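Local coordinates for protein aspartate aminotransferase (Giardia lamblia, PDB 3MEB) that probably catalyses the pyridoxal-phosphate-dependent transfer of an amino group from L-aspartate to 2-oxoglutarate, giving oxaloacetate and L-glutamate, as a homodimer, at residues Phe105-Lys110 with Val271-Ser276; Phe207-His212 with Phe240-Gln245; Ala222-Leu227 with Ala256-Met261. All coordinates share one frame; numbering follows the deposited sequence.

Contact 1: Phe105-Lys110 with Val271-Ser276. With EDO (1,2-ethanediol), chain H; EDO (1,2-ethanediol), chain I; SO4 (sulfate ion), chain E.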
loop_
_atom_site.group_PDB
_atom_site.type_symbol
_atom_site.label_atom_id
_atom_site.label_comp_id
_atom_site.label_asym_id
_atom_site.label_seq_id
_atom_site.Cartn_x
_atom_site.Cartn_y
_atom_site.Cartn_z
ATOM N N PHE A 105 -17.189 -11.096 8.734
ATOM C CA PHE A 105 -18.594 -10.888 9.074
ATOM C C PHE A 105 -19.357 -10.229 7.948
ATOM O O PHE A 105 -20.426 -10.692 7.602
ATOM C CB PHE A 105 -18.731 -10.118 10.413
ATOM C CG PHE A 105 -20.067 -9.518 10.645
ATOM C CD1 PHE A 105 -21.067 -10.248 11.244
ATOM C CD2 PHE A 105 -20.332 -8.231 10.269
ATOM C CE1 PHE A 105 -22.334 -9.700 11.467
ATOM C CE2 PHE A 105 -21.596 -7.667 10.501
ATOM C CZ PHE A 105 -22.583 -8.406 11.084
ATOM N N LEU A 106 -18.840 -9.146 7.379
ATOM C CA LEU A 106 -19.577 -8.386 6.395
ATOM C C LEU A 106 -19.754 -9.172 5.112
ATOM O O LEU A 106 -20.824 -9.169 4.530
ATOM C CB LEU A 106 -18.867 -7.057 6.075
ATOM C CG LEU A 106 -18.949 -5.947 7.143
ATOM C CD1 LEU A 106 -18.087 -4.794 6.740
ATOM C CD2 LEU A 106 -20.389 -5.500 7.316
ATOM N N MET A 107 -18.717 -9.896 4.702
ATOM C CA MET A 107 -18.742 -10.578 3.417
ATOM C C MET A 107 -19.512 -11.883 3.503
ATOM O O MET A 107 -20.367 -12.149 2.650
ATOM C CB MET A 107 -17.336 -10.895 2.950
ATOM C CG MET A 107 -17.288 -11.634 1.641
ATOM S SD MET A 107 -18.029 -10.692 0.320
ATOM C CE MET A 107 -17.264 -9.112 0.345
ATOM N N PHE A 108 -19.196 -12.687 4.522
ATOM C CA PHE A 108 -19.721 -14.066 4.620
ATOM C C PHE A 108 -20.859 -14.266 5.610
ATOM O O PHE A 108 -21.521 -15.344 5.640
ATOM C CB PHE A 108 -18.552 -14.990 4.946
ATOM C CG PHE A 108 -17.422 -14.890 3.977
ATOM C CD1 PHE A 108 -17.528 -15.393 2.702
ATOM C CD2 PHE A 108 -16.227 -14.286 4.344
ATOM C CE1 PHE A 108 -16.477 -15.315 1.786
ATOM C CE2 PHE A 108 -15.157 -14.176 3.416
ATOM C CZ PHE A 108 -15.305 -14.712 2.129
ATOM N N GLY A 109 -21.139 -13.260 6.422
ATOM C CA GLY A 109 -22.079 -13.436 7.510
ATOM C C GLY A 109 -21.494 -13.835 8.862
ATOM O O GLY A 109 -20.304 -14.192 9.014
ATOM N N LYS A 110 -22.351 -13.738 9.874
ATOM C CA LYS A 110 -21.927 -13.956 11.234
ATOM C C LYS A 110 -21.780 -15.446 11.439
ATOM O O LYS A 110 -22.686 -16.167 11.097
ATOM C CB LYS A 110 -22.945 -13.371 12.192
ATOM C CG LYS A 110 -22.721 -13.721 13.648
ATOM C CD LYS A 110 -21.405 -13.170 14.190
ATOM C CE LYS A 110 -21.409 -13.106 15.729
ATOM N NZ LYS A 110 -20.126 -12.525 16.287
ATOM N N VAL A 271 -12.042 -13.435 -2.725
ATOM C CA VAL A 271 -12.810 -12.183 -2.663
ATOM C C VAL A 271 -11.824 -11.050 -2.374
ATOM O O VAL A 271 -11.086 -11.085 -1.354
ATOM C CB VAL A 271 -13.883 -12.199 -1.572
ATOM C CG1 VAL A 271 -14.657 -10.913 -1.536
ATOM C CG2 VAL A 271 -14.872 -13.432 -1.741
ATOM N N ALA A 272 -11.815 -10.055 -3.260
ATOM C CA ALA A 272 -11.096 -8.807 -3.043
ATOM C C ALA A 272 -12.134 -7.798 -2.568
ATOM O O ALA A 272 -13.034 -7.402 -3.328
ATOM C CB ALA A 272 -10.455 -8.343 -4.298
ATOM N N GLN A 273 -12.059 -7.441 -1.305
ATOM C CA GLN A 273 -13.145 -6.707 -0.621
ATOM C C GLN A 273 -12.714 -5.283 -0.297
ATOM O O GLN A 273 -11.781 -5.097 0.484
ATOM C CB GLN A 273 -13.529 -7.476 0.639
ATOM C CG GLN A 273 -14.580 -6.760 1.544
ATOM C CD GLN A 273 -14.812 -7.487 2.857
ATOM O OE1 GLN A 273 -13.927 -8.185 3.361
ATOM N NE2 GLN A 273 -15.982 -7.294 3.436
ATOM N N SER A 274 -13.343 -4.292 -0.918
ATOM C CA SER A 274 -13.014 -2.856 -0.709
ATOM C C SER A 274 -13.997 -2.180 0.237
ATOM O O SER A 274 -15.210 -2.434 0.164
ATOM C CB SER A 274 -13.032 -2.124 -2.063
ATOM O OG SER A 274 -13.158 -0.698 -1.931
ATOM N N PHE A 275 -13.472 -1.352 1.132
ATOM C CA PHE A 275 -14.287 -0.471 1.982
ATOM C C PHE A 275 -14.177 1.014 1.548
ATOM O O PHE A 275 -14.587 1.928 2.266
ATOM C CB PHE A 275 -13.894 -0.660 3.448
ATOM C CG PHE A 275 -14.026 -2.095 3.944
ATOM C CD1 PHE A 275 -15.218 -2.773 3.792
ATOM C CD2 PHE A 275 -12.947 -2.767 4.535
ATOM C CE1 PHE A 275 -15.358 -4.126 4.237
ATOM C CE2 PHE A 275 -13.061 -4.101 4.971
ATOM C CZ PHE A 275 -14.288 -4.773 4.834
ATOM N N SER A 276 -13.730 1.248 0.321
ATOM C CA SER A 276 -13.640 2.619 -0.207
ATOM C C SER A 276 -15.013 3.286 -0.375
ATOM O O SER A 276 -15.181 4.492 -0.079
ATOM C CB SER A 276 -12.954 2.636 -1.565
ATOM O OG SER A 276 -11.568 2.392 -1.439
HETATM C C1 EDO H . -18.538 -9.036 13.983
HETATM O O1 EDO H . -18.249 -10.387 14.380
HETATM C C2 EDO H . -19.917 -8.659 14.473
HETATM O O2 EDO H . -20.310 -9.658 15.414
HETATM C C1 EDO I . -20.150 -19.617 3.745
HETATM O O1 EDO I . -20.495 -20.184 4.980
HETATM C C2 EDO I . -20.013 -18.115 3.818
HETATM O O2 EDO I . -21.288 -17.447 3.809
HETATM S S SO4 E . -10.138 0.773 -4.400
HETATM O O1 SO4 E . -10.928 -0.343 -3.933
HETATM O O2 SO4 E . -10.724 1.205 -5.647
HETATM O O3 SO4 E . -10.228 1.895 -3.468
HETATM O O4 SO4 E . -8.774 0.358 -4.663
#

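Contact 2: Phe207-His212 with Phe240-Gln245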
loop_
_atom_site.group_PDB
_atom_site.type_symbol
_atom_site.label_atom_id
_atom_site.label_comp_id
_atom_site.label_asym_id
_atom_site.label_seq_id
_atom_site.Cartn_x
_atom_site.Cartn_y
_atom_site.Cartn_z
ATOM N N PHE A 207 -15.202 -12.248 -11.358
ATOM C CA PHE A 207 -16.611 -11.877 -11.307
ATOM C C PHE A 207 -16.721 -10.648 -10.471
ATOM O O PHE A 207 -16.019 -10.511 -9.467
ATOM C CB PHE A 207 -17.458 -12.935 -10.584
ATOM C CG PHE A 207 -17.646 -14.199 -11.344
ATOM C CD1 PHE A 207 -18.316 -14.204 -12.564
ATOM C CD2 PHE A 207 -17.157 -15.395 -10.844
ATOM C CE1 PHE A 207 -18.470 -15.417 -13.288
ATOM C CE2 PHE A 207 -17.324 -16.582 -11.524
ATOM C CZ PHE A 207 -17.977 -16.598 -12.751
ATOM N N HIS A 208 -17.584 -9.747 -10.861
ATOM C CA HIS A 208 -18.024 -8.682 -9.951
ATOM C C HIS A 208 -19.160 -9.230 -9.091
ATOM O O HIS A 208 -20.111 -9.818 -9.606
ATOM C CB HIS A 208 -18.508 -7.479 -10.749
ATOM C CG HIS A 208 -17.473 -6.885 -11.645
ATOM N ND1 HIS A 208 -17.247 -5.532 -11.723
ATOM C CD2 HIS A 208 -16.654 -7.455 -12.569
ATOM C CE1 HIS A 208 -16.310 -5.292 -12.623
ATOM N NE2 HIS A 208 -15.943 -6.442 -13.169
ATOM N N ALA A 209 -19.081 -9.032 -7.782
ATOM C CA ALA A 209 -20.050 -9.613 -6.846
ATOM C C ALA A 209 -21.456 -9.034 -7.044
ATOM O O ALA A 209 -22.471 -9.757 -6.966
ATOM C CB ALA A 209 -19.569 -9.368 -5.400
ATOM N N CYS A 210 -21.498 -7.731 -7.317
ATOM C CA CYS A 210 -22.721 -6.986 -7.594
ATOM C C CYS A 210 -22.315 -5.631 -8.142
ATOM O O CYS A 210 -21.179 -5.267 -8.000
ATOM C CB CYS A 210 -23.574 -6.798 -6.332
ATOM S SG CYS A 210 -22.930 -5.817 -4.970
ATOM N N ALA A 211 -23.251 -4.889 -8.728
ATOM C CA ALA A 211 -22.974 -3.549 -9.279
ATOM C C ALA A 211 -21.776 -3.586 -10.238
ATOM O O ALA A 211 -20.839 -2.827 -10.098
ATOM C CB ALA A 211 -22.782 -2.509 -8.124
ATOM N N HIS A 212 -21.830 -4.485 -11.218
ATOM C CA HIS A 212 -20.808 -4.586 -12.231
ATOM C C HIS A 212 -20.441 -3.195 -12.781
ATOM O O HIS A 212 -21.292 -2.366 -13.090
ATOM C CB HIS A 212 -21.266 -5.480 -13.359
ATOM C CG HIS A 212 -20.298 -5.590 -14.492
ATOM N ND1 HIS A 212 -20.320 -4.729 -15.567
ATOM C CD2 HIS A 212 -19.294 -6.470 -14.725
ATOM C CE1 HIS A 212 -19.382 -5.092 -16.429
ATOM N NE2 HIS A 212 -18.739 -6.137 -15.935
ATOM N N PHE A 240 -13.939 -13.077 -6.894
ATOM C CA PHE A 240 -14.914 -12.013 -6.756
ATOM C C PHE A 240 -14.219 -10.702 -6.442
ATOM O O PHE A 240 -13.395 -10.632 -5.503
ATOM C CB PHE A 240 -15.909 -12.364 -5.656
ATOM C CG PHE A 240 -16.947 -13.385 -6.055
ATOM C CD1 PHE A 240 -18.066 -13.006 -6.815
ATOM C CD2 PHE A 240 -16.833 -14.697 -5.659
ATOM C CE1 PHE A 240 -19.049 -13.922 -7.159
ATOM C CE2 PHE A 240 -17.794 -15.637 -6.010
ATOM C CZ PHE A 240 -18.913 -15.245 -6.762
ATOM N N ASP A 241 -14.542 -9.671 -7.235
ATOM C CA ASP A 241 -14.242 -8.280 -6.904
ATOM C C ASP A 241 -15.491 -7.701 -6.274
ATOM O O ASP A 241 -16.554 -7.655 -6.905
ATOM C CB ASP A 241 -13.865 -7.495 -8.162
ATOM C CG ASP A 241 -13.453 -6.051 -7.885
ATOM O OD1 ASP A 241 -13.878 -5.460 -6.854
ATOM O OD2 ASP A 241 -12.743 -5.462 -8.748
ATOM N N SER A 242 -15.373 -7.263 -5.026
ATOM C CA SER A 242 -16.537 -6.834 -4.283
ATOM C C SER A 242 -16.301 -5.491 -3.618
ATOM O O SER A 242 -15.761 -5.408 -2.512
ATOM C CB SER A 242 -16.908 -7.853 -3.218
ATOM O OG SER A 242 -17.984 -7.329 -2.465
ATOM N N ALA A 243 -16.692 -4.439 -4.314
ATOM C CA ALA A 243 -16.505 -3.090 -3.843
ATOM C C ALA A 243 -17.812 -2.397 -3.513
ATOM O O ALA A 243 -17.799 -1.344 -2.861
ATOM C CB ALA A 243 -15.725 -2.312 -4.873
ATOM N N TYR A 244 -18.943 -2.969 -3.920
ATOM C CA TYR A 244 -20.233 -2.263 -3.858
ATOM C C TYR A 244 -21.314 -2.917 -3.012
ATOM O O TYR A 244 -22.508 -2.703 -3.218
ATOM C CB TYR A 244 -20.720 -2.008 -5.275
ATOM C CG TYR A 244 -19.822 -1.045 -6.000
ATOM C CD1 TYR A 244 -19.797 0.304 -5.671
ATOM C CD2 TYR A 244 -18.993 -1.480 -7.012
ATOM C CE1 TYR A 244 -18.964 1.187 -6.340
ATOM C CE2 TYR A 244 -18.162 -0.608 -7.681
ATOM C CZ TYR A 244 -18.146 0.711 -7.350
ATOM O OH TYR A 244 -17.301 1.521 -8.071
ATOM N N GLN A 245 -20.890 -3.747 -2.073
ATOM C CA GLN A 245 -21.809 -4.413 -1.172
ATOM C C GLN A 245 -22.509 -3.322 -0.378
ATOM O O GLN A 245 -21.842 -2.508 0.267
ATOM C CB GLN A 245 -21.031 -5.353 -0.248
ATOM C CG GLN A 245 -21.853 -6.462 0.324
ATOM C CD GLN A 245 -21.152 -7.244 1.394
ATOM O OE1 GLN A 245 -19.936 -7.098 1.613
ATOM N NE2 GLN A 245 -21.923 -8.054 2.119
HETATM O O HOH W 1 -19.558 -5.499 -5.195
#

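Contact 3: Ala222-Leu227 with Ala256-Met261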
loop_
_atom_site.group_PDB
_atom_site.type_symbol
_atom_site.label_atom_id
_atom_site.label_comp_id
_atom_site.label_asym_id
_atom_site.label_seq_id
_atom_site.Cartn_x
_atom_site.Cartn_y
_atom_site.Cartn_z
ATOM N N ALA A 222 -31.195 -15.923 -10.303
ATOM C CA ALA A 222 -31.453 -17.103 -11.126
ATOM C C ALA A 222 -30.263 -17.442 -12.038
ATOM O O ALA A 222 -29.947 -18.609 -12.241
ATOM C CB ALA A 222 -32.767 -16.915 -11.977
ATOM N N GLN A 223 -29.654 -16.413 -12.615
ATOM C CA GLN A 223 -28.481 -16.599 -13.473
ATOM C C GLN A 223 -27.285 -17.100 -12.669
ATOM O O GLN A 223 -26.596 -18.037 -13.078
ATOM C CB GLN A 223 -28.177 -15.327 -14.251
ATOM C CG GLN A 223 -29.304 -15.042 -15.275
ATOM C CD GLN A 223 -29.152 -13.720 -15.995
ATOM O OE1 GLN A 223 -28.723 -12.740 -15.413
ATOM N NE2 GLN A 223 -29.519 -13.694 -17.284
ATOM N N TRP A 224 -27.071 -16.532 -11.508
ATOM C CA TRP A 224 -25.990 -17.041 -10.626
ATOM C C TRP A 224 -26.212 -18.517 -10.314
ATOM O O TRP A 224 -25.263 -19.294 -10.360
ATOM C CB TRP A 224 -25.917 -16.264 -9.313
ATOM C CG TRP A 224 -25.225 -14.939 -9.362
ATOM C CD1 TRP A 224 -25.774 -13.727 -9.106
ATOM C CD2 TRP A 224 -23.839 -14.707 -9.608
ATOM N NE1 TRP A 224 -24.823 -12.742 -9.195
ATOM C CE2 TRP A 224 -23.623 -13.319 -9.507
ATOM C CE3 TRP A 224 -22.762 -15.532 -9.908
ATOM C CZ2 TRP A 224 -22.383 -12.742 -9.698
ATOM C CZ3 TRP A 224 -21.516 -14.948 -10.081
ATOM C CH2 TRP A 224 -21.339 -13.574 -9.983
ATOM N N LYS A 225 -27.456 -18.912 -10.032
ATOM C CA LYS A 225 -27.736 -20.303 -9.712
ATOM C C LYS A 225 -27.473 -21.256 -10.877
ATOM O O LYS A 225 -27.132 -22.406 -10.646
ATOM C CB LYS A 225 -29.160 -20.504 -9.216
ATOM C CG LYS A 225 -29.375 -19.972 -7.838
ATOM C CD LYS A 225 -30.806 -20.110 -7.403
ATOM C CE LYS A 225 -31.071 -19.300 -6.141
ATOM N NZ LYS A 225 -31.726 -20.137 -5.101
ATOM N N GLU A 226 -27.611 -20.769 -12.107
ATOM C CA GLU A 226 -27.253 -21.549 -13.297
ATOM C C GLU A 226 -25.732 -21.732 -13.452
ATOM O O GLU A 226 -25.288 -22.745 -13.969
ATOM C CB GLU A 226 -27.777 -20.881 -14.557
ATOM C CG GLU A 226 -29.284 -21.036 -14.819
ATOM C CD GLU A 226 -29.616 -20.721 -16.255
ATOM O OE1 GLU A 226 -30.314 -19.740 -16.501
ATOM O OE2 GLU A 226 -29.116 -21.419 -17.149
ATOM N N LEU A 227 -24.965 -20.728 -13.058
ATOM C CA LEU A 227 -23.504 -20.775 -13.168
ATOM C C LEU A 227 -22.924 -21.747 -12.139
ATOM O O LEU A 227 -21.940 -22.447 -12.421
ATOM C CB LEU A 227 -22.875 -19.377 -13.052
ATOM C CG LEU A 227 -23.208 -18.389 -14.168
ATOM C CD1 LEU A 227 -22.629 -17.005 -13.832
ATOM C CD2 LEU A 227 -22.665 -18.856 -15.500
ATOM N N ALA A 256 -24.203 -9.797 -1.036
ATOM C CA ALA A 256 -23.182 -10.872 -1.036
ATOM C C ALA A 256 -23.738 -12.241 -1.466
ATOM O O ALA A 256 -23.035 -13.253 -1.446
ATOM C CB ALA A 256 -22.465 -10.928 0.362
ATOM N N PHE A 257 -24.983 -12.267 -1.943
ATOM C CA PHE A 257 -25.615 -13.506 -2.407
ATOM C C PHE A 257 -24.702 -14.472 -3.167
ATOM O O PHE A 257 -24.596 -15.658 -2.812
ATOM C CB PHE A 257 -26.819 -13.199 -3.300
ATOM C CG PHE A 257 -27.466 -14.433 -3.866
ATOM C CD1 PHE A 257 -27.264 -14.798 -5.203
ATOM C CD2 PHE A 257 -28.249 -15.258 -3.050
ATOM C CE1 PHE A 257 -27.845 -15.941 -5.733
ATOM C CE2 PHE A 257 -28.837 -16.405 -3.567
ATOM C CZ PHE A 257 -28.629 -16.744 -4.925
ATOM N N ALA A 258 -24.042 -13.964 -4.204
ATOM C CA ALA A 258 -23.344 -14.813 -5.169
ATOM C C ALA A 258 -22.155 -15.433 -4.509
ATOM O O ALA A 258 -21.828 -16.564 -4.777
ATOM C CB ALA A 258 -22.919 -13.977 -6.422
ATOM N N VAL A 259 -21.489 -14.650 -3.666
ATOM C CA VAL A 259 -20.278 -15.091 -2.954
ATOM C C VAL A 259 -20.685 -16.176 -1.941
ATOM O O VAL A 259 -20.072 -17.258 -1.916
ATOM C CB VAL A 259 -19.585 -13.954 -2.198
ATOM C CG1 VAL A 259 -18.359 -14.503 -1.380
ATOM C CG2 VAL A 259 -19.166 -12.770 -3.150
ATOM N N ARG A 260 -21.711 -15.893 -1.128
ATOM C CA ARG A 260 -22.154 -16.848 -0.089
ATOM C C ARG A 260 -22.686 -18.169 -0.683
ATOM O O ARG A 260 -22.323 -19.262 -0.196
ATOM C CB ARG A 260 -23.150 -16.196 0.879
ATOM C CG ARG A 260 -22.493 -15.066 1.689
ATOM C CD ARG A 260 -23.402 -14.513 2.746
ATOM N NE ARG A 260 -22.984 -13.193 3.204
ATOM C CZ ARG A 260 -23.572 -12.528 4.203
ATOM N NH1 ARG A 260 -24.580 -13.054 4.859
ATOM N NH2 ARG A 260 -23.172 -11.330 4.544
ATOM N N MET A 261 -23.497 -18.063 -1.737
ATOM C CA MET A 261 -24.007 -19.239 -2.449
ATOM C C MET A 261 -22.902 -20.105 -3.033
ATOM O O MET A 261 -22.938 -21.322 -2.919
ATOM C CB MET A 261 -24.957 -18.835 -3.576
ATOM C CG MET A 261 -25.513 -20.045 -4.308
ATOM S SD MET A 261 -26.770 -19.672 -5.511
ATOM C CE MET A 261 -25.847 -18.610 -6.628
#

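Contact 1: Phe105-Lys110 with Val271-Ser276
Met-107 reaches from the last turn of helix 97-108 onto the strand ending at Ser-274, and its terminal methyl settles against two strand side chains that rise on the same face. CE lies 3.7 Å from Val-271 CG1 and 3.8 Å from Gln-273 CG. The thioether bends at both chi2 (61°) and chi3 (52°), which curls CE toward them instead of letting the chain run straight on. Val-271 is a forked partner: CG1 meets the methionine, while CG2 approaches the end of the Phe-108 ring, 4.1 Å from CZ. Within the helix the same phenyl ring has Met-107 CG over the centre of one face. Gln-273 extends toward the helix with its amide nitrogen NE2 3.9 Å from Leu-106 CB; its OE1 is hydrogen-bonded to His-290 and NE2 weakly to the carbonyl of Ala-103, so the buried amide has partners at both ends. Farther along, Leu-106 CD1 touches Phe-275 CE1 at 3.8 Å. No hydrogen bond joins the two segments. Just beyond the packed residues, Ser-274 OG accepts from Ser-276 N at 3.0 Å in an ST turn, and both serines belong to the pyridoxal phosphate pocket, where a sulfate ion, probably from the crystallisation liquor, lies beside them; Tyr-90 of the second subunit is hydrogen-bonded to that ion. Helix 97-108 thus packs on one face of the mixed sheet, over strand 269-274, which runs between strands 237-242 and 287-292, with helix 327-337 touching Leu-106 and Phe-275.

Contact 2: Phe207-His212 with Phe240-Gln245
Phe-207 pairs with Phe-240 near the C-terminal end of the parallel pairing of strands 204-208 and 237-242. Its carbonyl O accepts from Asp-241 N at 2.8 Å, the N-H pointing almost straight at the oxygen (168°), and also receives a CA-H contact from Phe-240. The two phenyl rings leave the same face of the sheet and meet obliquely, planes at 37°, with Phe-207 CB resting 3.8 Å from Phe-240 CD1. His-208 stands on the other face with Asp-241; its NE2 is bonded to Thr-154, while Asp-241 OD2 is held by His-158. Ala-209 N donates to Asp-241 O at 3.0 Å, tilted 31° from the carbonyl plane, so that this aspartate is gripped through both its backbone N and O. Ala-209 CB fills the step between Phe-240 and Ser-242, 3.8 Å from Ser-242 CB. Beyond the strands the chains separate, and a water spans the gap, donating to Cys-210 O and accepting from Tyr-244 N at 2.9 Å. Cys-210 SG packs near Tyr-244 O, and Ala-211 CB abuts Tyr-244 CB at 3.6 Å, backing the root of the tyrosine side chain. The two strands, joined through helix 221-234, form a beta-alpha-beta unit of the class I aminotransferase large domain; the C-terminal end of strand 237-242 brings Asp-241, and the loop after it Ala-243 and Tyr-244, into the cofactor pocket.

Contact 3: Ala222-Leu227 with Ala256-Met261
Ala-258 pushes its methyl group against the indole of Trp-224, landing squarely over one face. CB stands 3.4 Å from the centroid of the six-membered ring, only 19° off the ring normal, a CH-pi contact; the nearest ring atom, Trp-224 CE2, is 3.2 Å from it, a tight fit. The small side chain is what lets the broad, flat ring lie so close to the helix that begins at Phe-257. Trp-224 CG sits anti to its carbonyl carbon (chi1 -80°), and from there the indole leans across the space between the two helices. At the base of the indole a second bump enters: in one of its two modelled conformers Met-261 bends at chi3 and brings CE to 3.6 Å from Trp-224 CB, while SD lies 3.5 Å from Lys-225 CG. In that conformer the methionine end occupies the notch between the roots of Trp-224 and Lys-225. Helices 221-234 and 257-264 belong to the alpha/beta large domain of the class I aminotransferases; the first links the parallel strands 204-208 and 237-242, and the second leads on to strand 269-274. Their segments run roughly parallel, with a crossing angle of -29° and axes 10.5 Å apart, a separation spanned by these side chains. Phe-257 adds the third projection. Its ring presents an edge to the other helix, with CE1 4.1 Å from Trp-224 CB and CZ 3.7 Å from Lys-225 CE. The aliphatic part of Lys-225 passes at about a right angle to both Phe-257 and Met-261, forming the outer, solvent-exposed margin of the groove. Deeper in, the indole meets Phe-207, Phe-219 and Phe-262 edge-to-face, and Ala-258 also touches Phe-240 of strand 237-242.

How the contacts relate
Contacts 1 and 2 are buried and reach the pyridoxal phosphate pocket, whereas contact 3 is partly buried and lies farther out: the centre of contact 2 is about 5 Å from the centre of the chain, that of contact 1 about 12 Å and that of contact 3 about 17 Å. Centres of contacts 1 and 2 are 10 Å apart, on neighbouring strands of one mixed sheet. The centre of contact 3 lies about 12 Å from that of contact 2 and about 16 Å from that of contact 1. Along the chain, residues 105-110 come first and 271-276 last, with the segments of contacts 2 and 3 alternating between them. Arg-260 ties helix 257-264 to the end of helix 97-108.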